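Local coordinates for ectonucleotide pyrophosphatase/phosphodiesterase family member 5 (Mus musculus, PDB 5VEO), which probably hydrolyses nucleotide phosphodiester and pyrophosphate bonds at a zinc site, as an ectoenzyme of restricted nucleotide activity in the NPP family, at residues I236-L242 / A271-H276. The protein carries 1 engineered substitution. Residues are numbered along the deposited sequence; the frame is centred on the assembly and turned at random.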
loop_
_atom_site.group_PDB
_atom_site.type_symbol
_atom_site.label_atom_id
_atom_site.label_comp_id
_atom_site.label_asym_id
_atom_site.label_seq_id
_atom_site.Cartn_x
_atom_site.Cartn_y
_atom_site.Cartn_z
ATOM N N ILE A 236 -1.527 18.931 -15.682
ATOM C CA ILE A 236 -2.776 19.672 -15.553
ATOM C C ILE A 236 -2.565 20.681 -14.434
ATOM O O ILE A 236 -2.288 20.296 -13.294
ATOM C CB ILE A 236 -3.957 18.745 -15.233
ATOM C CG1 ILE A 236 -4.092 17.642 -16.286
ATOM C CG2 ILE A 236 -5.243 19.544 -15.109
ATOM C CD1 ILE A 236 -4.272 16.291 -15.698
ATOM N N GLU A 237 -2.681 21.964 -14.751
ATOM C CA GLU A 237 -2.394 23.022 -13.789
ATOM C C GLU A 237 -3.719 23.637 -13.339
ATOM O O GLU A 237 -4.406 24.292 -14.129
ATOM C CB GLU A 237 -1.464 24.068 -14.389
ATOM C CG GLU A 237 -0.933 25.029 -13.362
ATOM C CD GLU A 237 -0.036 26.102 -13.970
ATOM O OE1 GLU A 237 0.641 25.813 -14.991
ATOM O OE2 GLU A 237 -0.008 27.229 -13.422
ATOM N N LEU A 238 -4.073 23.418 -12.071
ATOM C CA LEU A 238 -5.416 23.762 -11.614
ATOM C C LEU A 238 -5.670 25.257 -11.687
ATOM O O LEU A 238 -6.802 25.677 -11.945
ATOM C CB LEU A 238 -5.640 23.279 -10.181
ATOM C CG LEU A 238 -5.645 21.757 -9.982
ATOM C CD1 LEU A 238 -5.843 21.352 -8.530
ATOM C CD2 LEU A 238 -6.699 21.098 -10.846
ATOM N N ASP A 239 -4.647 26.074 -11.453
ATOM C CA ASP A 239 -4.916 27.503 -11.419
ATOM C C ASP A 239 -5.118 28.090 -12.810
ATOM O O ASP A 239 -5.414 29.289 -12.925
ATOM C CB ASP A 239 -3.814 28.221 -10.624
ATOM C CG ASP A 239 -2.463 28.203 -11.295
ATOM O OD1 ASP A 239 -2.297 27.505 -12.318
ATOM O OD2 ASP A 239 -1.554 28.892 -10.768
ATOM N N ARG A 240 -5.033 27.273 -13.861
ATOM C CA ARG A 240 -5.527 27.691 -15.166
ATOM C C ARG A 240 -7.049 27.696 -15.222
ATOM O O ARG A 240 -7.623 28.350 -16.099
ATOM C CB ARG A 240 -4.991 26.775 -16.263
ATOM C CG ARG A 240 -3.499 26.956 -16.592
ATOM C CD ARG A 240 -3.109 26.243 -17.902
ATOM N NE ARG A 240 -4.174 26.346 -18.903
ATOM C CZ ARG A 240 -4.163 25.793 -20.111
ATOM N NH1 ARG A 240 -3.130 25.069 -20.521
ATOM N NH2 ARG A 240 -5.207 25.973 -20.908
ATOM N N TYR A 241 -7.708 27.005 -14.297
ATOM C CA TYR A 241 -9.156 26.829 -14.296
ATOM C C TYR A 241 -9.842 27.355 -13.051
ATOM O O TYR A 241 -10.987 27.807 -13.144
ATOM C CB TYR A 241 -9.508 25.339 -14.418
ATOM C CG TYR A 241 -8.678 24.638 -15.457
ATOM C CD1 TYR A 241 -8.887 24.874 -16.805
ATOM C CD2 TYR A 241 -7.666 23.761 -15.092
ATOM C CE1 TYR A 241 -8.112 24.258 -17.765
ATOM C CE2 TYR A 241 -6.898 23.130 -16.043
ATOM C CZ TYR A 241 -7.123 23.382 -17.379
ATOM O OH TYR A 241 -6.353 22.747 -18.319
ATOM N N LEU A 242 -9.184 27.281 -11.894
ATOM C CA LEU A 242 -9.806 27.501 -10.600
ATOM C C LEU A 242 -9.106 28.629 -9.870
ATOM O O LEU A 242 -7.879 28.768 -9.945
ATOM C CB LEU A 242 -9.734 26.255 -9.702
ATOM C CG LEU A 242 -10.348 24.933 -10.134
ATOM C CD1 LEU A 242 -10.092 23.847 -9.070
ATOM C CD2 LEU A 242 -11.827 25.107 -10.370
ATOM N N ALA A 271 -16.101 24.826 -13.489
ATOM C CA ALA A 271 -14.831 25.265 -14.053
ATOM C C ALA A 271 -13.920 24.088 -14.373
ATOM O O ALA A 271 -13.145 24.154 -15.329
ATOM C CB ALA A 271 -14.119 26.198 -13.081
ATOM N N LEU A 272 -14.001 23.012 -13.597
ATOM C CA LEU A 272 -13.036 21.925 -13.720
ATOM C C LEU A 272 -13.550 20.744 -14.532
ATOM O O LEU A 272 -12.765 20.121 -15.265
ATOM C CB LEU A 272 -12.614 21.458 -12.320
ATOM C CG LEU A 272 -11.273 20.748 -12.246
ATOM C CD1 LEU A 272 -10.123 21.667 -12.670
ATOM C CD2 LEU A 272 -11.055 20.238 -10.826
ATOM N N ALA A 273 -14.849 20.449 -14.474
ATOM C CA ALA A 273 -15.366 19.289 -15.187
ATOM C C ALA A 273 -15.270 19.514 -16.689
ATOM O O ALA A 273 -15.797 20.498 -17.217
ATOM C CB ALA A 273 -16.811 19.006 -14.788
ATOM N N GLY A 274 -14.611 18.589 -17.383
ATOM C CA GLY A 274 -14.431 18.712 -18.819
ATOM C C GLY A 274 -13.427 19.754 -19.249
ATOM O O GLY A 274 -13.301 20.019 -20.453
ATOM N N ALA A 275 -12.667 20.320 -18.308
ATOM C CA ALA A 275 -11.739 21.389 -18.636
ATOM C C ALA A 275 -10.453 20.870 -19.266
ATOM O O ALA A 275 -9.843 21.557 -20.096
ATOM C CB ALA A 275 -11.410 22.175 -17.377
ATOM N N HIS A 276 -10.023 19.678 -18.870
ATOM C CA HIS A 276 -8.829 19.054 -19.412
ATOM C C HIS A 276 -9.163 17.613 -19.778
ATOM O O HIS A 276 -9.794 16.907 -18.976
ATOM C CB HIS A 276 -7.683 19.099 -18.406
ATOM C CG HIS A 276 -6.369 18.739 -19.004
ATOM N ND1 HIS A 276 -6.062 17.454 -19.392
ATOM C CD2 HIS A 276 -5.300 19.504 -19.335
ATOM C CE1 HIS A 276 -4.855 17.443 -19.930
ATOM N NE2 HIS A 276 -4.367 18.673 -19.899
HETATM O O HOH W 1 -7.270 22.510 -20.568
#
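Tyr241 lies between Ala275 and Arg240, which meet opposite faces of its ring. CB of Ala275 sits over one face, toward the rim, 3.7 Å from Tyr241 CD1, and makes a CH-pi contact. On the other face, Arg240 CB stands over the ring centre. The phenol end reaches the edge of the His276 imidazole: Tyr241 OH lies in the plane of that ring, 3.6 Å from His276 CD2. His276 CG is anti to the backbone N (chi1 -168°), which carries the imidazole out to Ile236. There CG1 of Ile236 stands almost on the ring normal, 3.5 Å from the centroid of His276, a second CH-pi contact. Asn278 N bonds to ND1 of His276 and helps to fix the ring's rotation.

The contact joins the end of strand 235-237, the 3-10 turn 238-240 and the two residues after it to the C-terminal end of helix 265-272 and the following loop. It lies in the type I phosphodiesterase / nucleotide pyrophosphatase family region, of the alkaline phosphatase clan, about 29 Å from centre of contact to centre of chain. A small antiparallel sheet flanks it: Leu279 of strand 279-283 touches both Ile236 and Leu272.

Leu272 CD1 is 3.9 Å from Leu238 CD2 and approaches Tyr241 CD2 obliquely to the ring, at 4.0 Å. CD2 of Leu242 packs on Ala271 CB at 3.7 Å. With an alanine at Tyr241, Ala275 CB is likely to lose its ring face and the His276 edge its hydroxyl, opening a gap beside Leu272 CD1. A water donates to Ala275 O at 2.8 Å.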